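Local coordinates for FKBO (Streptomyces hygroscopicus, PDB 4BPS), which catalyses the hydrolysis of chorismate to pyruvate and a dihydroxycyclohexadiene carboxylic acid, a step in the biosynthesis of the immunosuppressants FK506 and FK520, at residues A[170-182]-A[222-234]. Residues are numbered along the deposited sequence; the frame is centred on the assembly and turned at random. Where two conformers were deposited one is given.
With 3EB (3-(2-carboxyethyl)benzoic acid), chain B.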
ATOM      1  N   GLY A 170      -1.858 -19.879   8.986  1.00 12.43           N
ATOM      2  CA  GLY A 170      -2.804 -20.646   8.179  1.00 13.11           C
ATOM      3  C   GLY A 170      -3.572 -19.756   7.206  1.00 12.92           C
ATOM      4  O   GLY A 170      -4.765 -19.974   6.932  1.00 15.13           O
ATOM      5  N   ILE A 171      -2.897 -18.742   6.675  1.00 10.39           N
ATOM      6  CA  ILE A 171      -3.537 -17.749   5.823  1.00  9.63           C
ATOM      7  C   ILE A 171      -3.464 -18.179   4.348  1.00  8.99           C
ATOM      8  O   ILE A 171      -2.382 -18.486   3.837  1.00  9.23           O
ATOM      9  CB  ILE A 171      -2.845 -16.363   5.985  1.00  9.69           C
ATOM     10  CG1 ILE A 171      -2.834 -15.889   7.458  1.00 12.99           C
ATOM     11  CG2 ILE A 171      -3.480 -15.311   5.077  1.00  9.74           C
ATOM     12  CD1 ILE A 171      -4.194 -15.526   8.031  1.00 15.34           C
ATOM     13  N   ASP A 172      -4.604 -18.173   3.673  1.00  8.46           N
ATOM     14  CA  ASP A 172      -4.663 -18.451   2.247  1.00  8.65           C
ATOM     15  C   ASP A 172      -4.084 -17.253   1.484  1.00  7.49           C
ATOM     16  O   ASP A 172      -4.586 -16.130   1.628  1.00  7.10           O
ATOM     17  CB  ASP A 172      -6.130 -18.663   1.879  1.00 10.70           C
ATOM     18  CG  ASP A 172      -6.365 -18.945   0.402  1.00 12.15           C
ATOM     19  OD1 ASP A 172      -5.475 -18.777  -0.441  1.00 11.02           O
ATOM     20  OD2 ASP A 172      -7.498 -19.347   0.073  1.00 15.40           O
ATOM     21  N   PRO A 173      -3.027 -17.459   0.652  1.00  7.22           N
ATOM     22  CA  PRO A 173      -2.443 -16.308  -0.067  1.00  7.41           C
ATOM     23  C   PRO A 173      -3.454 -15.542  -0.918  1.00  6.58           C
ATOM     24  O   PRO A 173      -3.275 -14.346  -1.106  1.00  6.40           O
ATOM     25  CB  PRO A 173      -1.344 -16.956  -0.935  1.00  8.64           C
ATOM     26  CG  PRO A 173      -1.778 -18.402  -1.080  1.00 10.43           C
ATOM     27  CD  PRO A 173      -2.402 -18.731   0.261  1.00  9.11           C
ATOM     28  N   ALA A 174      -4.493 -16.214  -1.411  1.00  7.02           N
ATOM     29  CA  ALA A 174      -5.492 -15.535  -2.235  1.00  7.98           C
ATOM     30  C   ALA A 174      -6.291 -14.493  -1.440  1.00  7.54           C
ATOM     31  O   ALA A 174      -6.951 -13.637  -2.043  1.00  8.35           O
ATOM     32  CB  ALA A 174      -6.425 -16.557  -2.884  1.00  9.38           C
ATOM     33  N   THR A 175      -6.234 -14.552  -0.108  1.00  7.16           N
ATOM     34  CA  THR A 175      -6.947 -13.566   0.722  1.00  7.11           C
ATOM     35  C   THR A 175      -6.145 -12.297   0.962  1.00  6.39           C
ATOM     36  O   THR A 175      -6.688 -11.348   1.511  1.00  7.20           O
ATOM     37  CB  THR A 175      -7.400 -14.138   2.075  1.00  8.32           C
ATOM     38  OG1 THR A 175      -6.262 -14.435   2.898  1.00  8.16           O
ATOM     39  CG2 THR A 175      -8.294 -15.372   1.878  1.00  9.56           C
HETATM   40  N   MSE A 176      -4.878 -12.245   0.543  1.00  5.71           N
HETATM   41  CA  MSE A 176      -4.127 -11.016   0.748  1.00  5.38           C
HETATM   42  C   MSE A 176      -4.615  -9.955  -0.226  1.00  5.15           C
HETATM   43  O   MSE A 176      -4.726 -10.194  -1.426  1.00  5.72           O
HETATM   44  CB  MSE A 176      -2.623 -11.218   0.601  1.00  5.80           C
HETATM   45  CG  MSE A 176      -2.001 -12.201   1.618  1.00  7.08           C
HETATM   46 SE   MSE A 176      -2.359 -11.778   3.491  1.00  8.12          SE
HETATM   47  CE  MSE A 176      -1.296 -10.205   3.612  1.00  9.76           C
ATOM     48  N   PRO A 177      -4.859  -8.742   0.279  1.00  4.98           N
ATOM     49  CA  PRO A 177      -5.487  -7.710  -0.556  1.00  5.02           C
ATOM     50  C   PRO A 177      -4.448  -6.896  -1.324  1.00  4.78           C
ATOM     51  O   PRO A 177      -3.270  -7.268  -1.430  1.00  4.82           O
ATOM     52  CB  PRO A 177      -6.205  -6.825   0.474  1.00  5.78           C
ATOM     53  CG  PRO A 177      -5.280  -6.907   1.663  1.00  5.35           C
ATOM     54  CD  PRO A 177      -4.855  -8.360   1.701  1.00  5.49           C
ATOM     55  N   ALA A 178      -4.891  -5.765  -1.860  1.00  4.59           N
ATOM     56  CA  ALA A 178      -4.027  -4.817  -2.519  1.00  5.05           C
ATOM     57  C   ALA A 178      -2.846  -4.470  -1.604  1.00  4.73           C
ATOM     58  O   ALA A 178      -2.997  -4.388  -0.368  1.00  4.63           O
ATOM     59  CB  ALA A 178      -4.821  -3.558  -2.849  1.00  5.35           C
ATOM     60  N   ALA A 179      -1.692  -4.245  -2.228  1.00  4.58           N
ATOM     61  CA  ALA A 179      -0.464  -3.998  -1.482  1.00  4.64           C
ATOM     62  C   ALA A 179       0.459  -3.027  -2.191  1.00  4.45           C
ATOM     63  O   ALA A 179       0.313  -2.744  -3.393  1.00  4.50           O
ATOM     64  CB  ALA A 179       0.289  -5.331  -1.235  1.00  5.38           C
ATOM     65  N   THR A 180       1.413  -2.535  -1.415  1.00  4.32           N
ATOM     66  CA  THR A 180       2.583  -1.808  -1.894  1.00  4.46           C
ATOM     67  C   THR A 180       3.807  -2.388  -1.213  1.00  4.19           C
ATOM     68  O   THR A 180       3.760  -2.659  -0.009  1.00  4.60           O
ATOM     69  CB  THR A 180       2.460  -0.336  -1.541  1.00  4.63           C
ATOM     70  OG1 THR A 180       1.349   0.188  -2.270  1.00  4.80           O
ATOM     71  CG2 THR A 180       3.719   0.466  -1.855  1.00  5.47           C
ATOM     72  N   GLY A 181       4.887  -2.579  -1.982  1.00  4.66           N
ATOM     73  CA  GLY A 181       6.187  -2.997  -1.465  1.00  5.55           C
ATOM     74  C   GLY A 181       7.214  -2.056  -2.062  1.00  5.53           C
ATOM     75  O   GLY A 181       7.623  -2.230  -3.212  1.00  6.66           O
ATOM     76  N   ILE A 182       7.605  -1.032  -1.311  1.00  5.33           N
ATOM     77  CA  ILE A 182       8.323   0.091  -1.898  1.00  5.41           C
ATOM     78  C   ILE A 182       9.478   0.469  -0.985  1.00  4.95           C
ATOM     79  O   ILE A 182       9.445   0.155   0.210  1.00  5.20           O
ATOM     80  CB  ILE A 182       7.323   1.276  -2.113  1.00  6.29           C
ATOM     81  CG1 ILE A 182       7.823   2.236  -3.177  1.00  7.22           C
ATOM     82  CG2 ILE A 182       7.003   1.997  -0.782  1.00  6.81           C
ATOM     83  CD1 ILE A 182       7.699   1.662  -4.568  1.00  8.37           C
ATOM     84  N   ARG A 222      11.230 -16.878  -1.921  1.00  7.18           N
ATOM     85  CA  ARG A 222       9.782 -16.950  -1.698  0.74  7.11           C
ATOM     86  C   ARG A 222       9.128 -15.833  -2.497  1.00  7.20           C
ATOM     87  O   ARG A 222       9.583 -14.690  -2.479  1.00  7.70           O
ATOM     88  CB  ARG A 222       9.399 -16.808  -0.214  0.74  8.49           C
ATOM     89  CG  ARG A 222       9.916 -17.910   0.716  0.74 11.76           C
ATOM     90  CD  ARG A 222       9.227 -19.297   0.604  0.74 16.78           C
ATOM     91  NE  ARG A 222       7.750 -19.352   0.643  0.74 25.20           N
ATOM     92  CZ  ARG A 222       6.977 -19.594   1.715  0.74 31.32           C
ATOM     93  NH1 ARG A 222       7.470 -19.749   2.940  0.74 34.15           N
ATOM     94  NH2 ARG A 222       5.651 -19.645   1.561  0.74 32.41           N
ATOM     95  N   PRO A 223       8.034 -16.144  -3.195  1.00  7.94           N
ATOM     96  CA  PRO A 223       7.407 -15.108  -4.028  1.00  8.57           C
ATOM     97  C   PRO A 223       6.714 -14.054  -3.192  1.00  6.60           C
ATOM     98  O   PRO A 223       6.343 -14.279  -2.024  1.00  6.59           O
ATOM     99  CB  PRO A 223       6.374 -15.893  -4.849  1.00 10.76           C
ATOM    100  CG  PRO A 223       6.053 -17.047  -4.007  1.00 12.37           C
ATOM    101  CD  PRO A 223       7.331 -17.428  -3.299  1.00  9.62           C
ATOM    102  N   PRO A 224       6.515 -12.881  -3.794  1.00  6.67           N
ATOM    103  CA  PRO A 224       5.600 -11.910  -3.189  1.00  5.92           C
ATOM    104  C   PRO A 224       4.191 -12.463  -3.142  1.00  5.53           C
ATOM    105  O   PRO A 224       3.889 -13.467  -3.802  1.00  6.13           O
ATOM    106  CB  PRO A 224       5.685 -10.686  -4.117  1.00  7.21           C
ATOM    107  CG  PRO A 224       6.520 -11.081  -5.260  1.00 10.38           C
ATOM    108  CD  PRO A 224       6.932 -12.503  -5.148  1.00  8.57           C
ATOM    109  N   VAL A 225       3.329 -11.834  -2.343  1.00  5.25           N
ATOM    110  CA  VAL A 225       1.921 -12.214  -2.295  1.00  5.39           C
ATOM    111  C   VAL A 225       1.107 -10.963  -2.082  1.00  5.09           C
ATOM    112  O   VAL A 225       1.402 -10.183  -1.180  1.00  5.43           O
ATOM    113  CB  VAL A 225       1.658 -13.270  -1.199  1.00  6.41           C
ATOM    114  CG1 VAL A 225       2.148 -12.807   0.194  1.00  6.87           C
ATOM    115  CG2 VAL A 225       0.197 -13.651  -1.143  1.00  6.26           C
ATOM    116  N   PHE A 226       0.124 -10.758  -2.953  1.00  4.92           N
ATOM    117  CA  PHE A 226      -0.773  -9.593  -2.910  1.00  5.15           C
ATOM    118  C   PHE A 226      -1.725  -9.644  -4.096  1.00  4.89           C
ATOM    119  O   PHE A 226      -1.377 -10.183  -5.155  1.00  5.46           O
ATOM    120  CB  PHE A 226      -0.029  -8.229  -2.894  1.00  5.66           C
ATOM    121  CG  PHE A 226       0.887  -7.993  -4.068  1.00  5.11           C
ATOM    122  CD1 PHE A 226       2.224  -8.384  -4.036  1.00  5.42           C
ATOM    123  CD2 PHE A 226       0.422  -7.354  -5.204  1.00  5.59           C
ATOM    124  CE1 PHE A 226       3.057  -8.154  -5.102  1.00  6.03           C
ATOM    125  CE2 PHE A 226       1.253  -7.124  -6.281  1.00  6.70           C
ATOM    126  CZ  PHE A 226       2.565  -7.539  -6.240  1.00  6.31           C
ATOM    127  N   ALA A 227      -2.883  -9.011  -3.932  1.00  5.38           N
ATOM    128  CA  ALA A 227      -3.836  -8.840  -5.024  1.00  5.38           C
ATOM    129  C   ALA A 227      -3.494  -7.584  -5.810  1.00  5.16           C
ATOM    130  O   ALA A 227      -2.804  -6.704  -5.299  1.00  5.36           O
ATOM    131  CB  ALA A 227      -5.240  -8.720  -4.470  1.00  6.34           C
ATOM    132  N   ARG A 228      -4.018  -7.454  -7.029  1.00  4.94           N
ATOM    133  CA  ARG A 228      -3.724  -6.268  -7.853  1.00  5.38           C
ATOM    134  C   ARG A 228      -4.659  -5.080  -7.518  1.00  4.67           C
ATOM    135  O   ARG A 228      -4.314  -3.912  -7.777  1.00  4.94           O
ATOM    136  CB  ARG A 228      -3.752  -6.625  -9.350  1.00  5.39           C
ATOM    137  CG  ARG A 228      -2.771  -7.735  -9.689  1.00  5.72           C
ATOM    138  CD  ARG A 228      -1.335  -7.303  -9.478  1.00  5.27           C
ATOM    139  NE  ARG A 228      -0.431  -8.446  -9.569  1.00  4.96           N
ATOM    140  CZ  ARG A 228       0.889  -8.321  -9.680  1.00  4.92           C
ATOM    141  NH1 ARG A 228       1.453  -7.122  -9.725  1.00  5.19           N
ATOM    142  NH2 ARG A 228       1.641  -9.414  -9.756  1.00  5.17           N
ATOM    143  N   ALA A 229      -5.813  -5.364  -6.914  1.00  5.07           N
ATOM    144  CA  ALA A 229      -6.729  -4.334  -6.365  1.00  5.23           C
ATOM    145  C   ALA A 229      -7.667  -5.065  -5.401  1.00  5.00           C
ATOM    146  O   ALA A 229      -7.730  -6.312  -5.423  1.00  5.16           O
ATOM    147  CB  ALA A 229      -7.512  -3.661  -7.482  1.00  6.20           C
ATOM    148  N   THR A 230      -8.386  -4.311  -4.569  1.00  5.40           N
ATOM    149  CA  THR A 230      -9.380  -4.881  -3.686  1.00  5.15           C
ATOM    150  C   THR A 230     -10.596  -3.974  -3.677  1.00  5.01           C
ATOM    151  O   THR A 230     -10.460  -2.754  -3.498  1.00  5.46           O
ATOM    152  CB  THR A 230      -8.838  -4.999  -2.239  1.00  5.52           C
ATOM    153  OG1 THR A 230      -7.720  -5.907  -2.251  1.00  5.57           O
ATOM    154  CG2 THR A 230      -9.897  -5.498  -1.261  1.00  5.65           C
ATOM    155  N   TRP A 231     -11.774  -4.565  -3.876  1.00  5.35           N
ATOM    156  CA  TRP A 231     -13.044  -3.873  -3.667  1.00  5.71           C
ATOM    157  C   TRP A 231     -13.485  -4.128  -2.229  1.00  5.82           C
ATOM    158  O   TRP A 231     -13.581  -5.289  -1.809  1.00  6.26           O
ATOM    159  CB  TRP A 231     -14.129  -4.382  -4.639  1.00  6.86           C
ATOM    160  CG  TRP A 231     -15.439  -3.736  -4.295  1.00  7.60           C
ATOM    161  CD1 TRP A 231     -16.371  -4.173  -3.379  1.00  9.03           C
ATOM    162  CD2 TRP A 231     -15.912  -2.465  -4.753  1.00  7.86           C
ATOM    163  NE1 TRP A 231     -17.410  -3.255  -3.273  1.00  9.50           N
ATOM    164  CE2 TRP A 231     -17.147  -2.199  -4.104  1.00  8.58           C
ATOM    165  CE3 TRP A 231     -15.416  -1.529  -5.659  1.00  9.86           C
ATOM    166  CZ2 TRP A 231     -17.876  -1.039  -4.348  1.00 10.33           C
ATOM    167  CZ3 TRP A 231     -16.138  -0.374  -5.884  1.00 11.94           C
ATOM    168  CH2 TRP A 231     -17.353  -0.149  -5.244  1.00 11.77           C
ATOM    169  N   LEU A 232     -13.793  -3.059  -1.503  1.00  5.94           N
ATOM    170  CA  LEU A 232     -14.185  -3.176  -0.096  1.00  6.39           C
ATOM    171  C   LEU A 232     -15.509  -2.480   0.130  1.00  6.79           C
ATOM    172  O   LEU A 232     -15.634  -1.280  -0.139  1.00  7.66           O
ATOM    173  CB  LEU A 232     -13.147  -2.543   0.840  1.00  7.27           C
ATOM    174  CG  LEU A 232     -13.313  -2.874   2.332  1.00  8.44           C
ATOM    175  CD1 LEU A 232     -12.908  -4.305   2.602  1.00  8.97           C
ATOM    176  CD2 LEU A 232     -12.532  -1.887   3.201  1.00  9.50           C
ATOM    177  N   GLY A 233     -16.489  -3.192   0.700  1.00  7.30           N
ATOM    178  CA  GLY A 233     -17.710  -2.542   1.152  1.00  7.49           C
ATOM    179  C   GLY A 233     -18.889  -2.766   0.237  1.00  7.88           C
ATOM    180  O   GLY A 233     -18.829  -3.497  -0.745  1.00  8.42           O
ATOM    181  N   PRO A 234     -20.017  -2.139   0.580  1.00  8.75           N
ATOM    182  CA  PRO A 234     -21.251  -2.340  -0.171  1.00  9.65           C
ATOM    183  C   PRO A 234     -21.152  -1.732  -1.567  1.00 10.46           C
ATOM    184  O   PRO A 234     -20.299  -0.874  -1.837  1.00 10.00           O
ATOM    185  CB  PRO A 234     -22.306  -1.600   0.675  1.00 10.62           C
ATOM    186  CG  PRO A 234     -21.561  -0.673   1.529  1.00 11.79           C
ATOM    187  CD  PRO A 234     -20.186  -1.240   1.731  1.00  9.57           C
TER
HETATM  188  C   3EB B1345       5.095  -6.222  -8.907  1.00  5.35           C
HETATM  189  O   3EB B1345       5.539  -7.304  -8.509  1.00  5.73           O
HETATM  190  CA  3EB B1345       5.776  -4.918  -8.599  1.00  5.53           C
HETATM  191  OAB 3EB B1345       5.722  -6.940  -2.419  1.00  5.47           O
HETATM  192  OAD 3EB B1345       3.940  -5.951  -1.541  1.00  5.49           O
HETATM  193  CAE 3EB B1345       3.926  -4.250  -6.272  1.00  5.28           C
HETATM  194  CAF 3EB B1345       2.977  -4.235  -5.257  1.00  4.97           C
HETATM  195  CAG 3EB B1345       5.167  -4.856  -6.073  1.00  4.77           C
HETATM  196  CAH 3EB B1345       3.254  -4.812  -4.030  1.00  5.00           C
HETATM  197  CAL 3EB B1345       4.761  -6.149  -2.515  1.00  5.09           C
HETATM  198  CAM 3EB B1345       5.421  -5.451  -4.836  1.00  4.86           C
HETATM  199  CAN 3EB B1345       4.470  -5.452  -3.816  1.00  5.07           C
HETATM  200  OXT 3EB B1345       4.053  -6.141  -9.663  1.00  5.69           O
HETATM  201  C2  3EB B1345       6.255  -4.844  -7.134  1.00  5.40           C
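Thr230 OG1 is gripped by two partners: Ala178 N donates to it at 2.9 Å, with an N-H...O angle of 152°, and Asn203 OD1 bonds to the same hydroxyl. Thr230 holds OG1 beside its own backbone N (chi1 -63°), facing residues 177-178, where it also meets Pro177 CB. One residue back, Pro177 O takes the N-H of Ala227 at 3.1 Å; this donor stands well above the carbonyl plane, off the lone pairs. Ala178 CA adds a straight C-H...O contact to Ala227 O, and Ser243 OG bonds to both that oxygen and Ala179 N, tying strand 239-249 to both segments.

Next to these backbone bonds, Val225 meets 170-182 through CG2, which packs 3.7 Å from Pro173 CB and 3.8 Å from Met176 CG, while the rest of the bent selenomethionine chain turns away.

On the ligand side, Ala179 CB presses on Phe226 CB at 3.4 Å. The phenyl group sits between its backbone N and carbonyl carbon (chi1 58°), which sets it nearly parallel to the aromatic ring of 3EB, with 3EB CAH 3.4 Å above the plane of the Phe226 ring, over its centre. Phe226 CE2 in turn lies over a face of the Arg228 guanidinium, whose NH1 reaches 3EB OXT at 2.8 Å near the guanidinium plane. With an alanine here instead of Phe226, the ligand ring would probably lose the flat surface it lies against, and the guanidinium the ring that covers its face. Tyr215 OH, bonded to Arg228 NH2, and Gly181, backed against the ligand, help complete the substrate pocket of this YjgF-fold chorismatase.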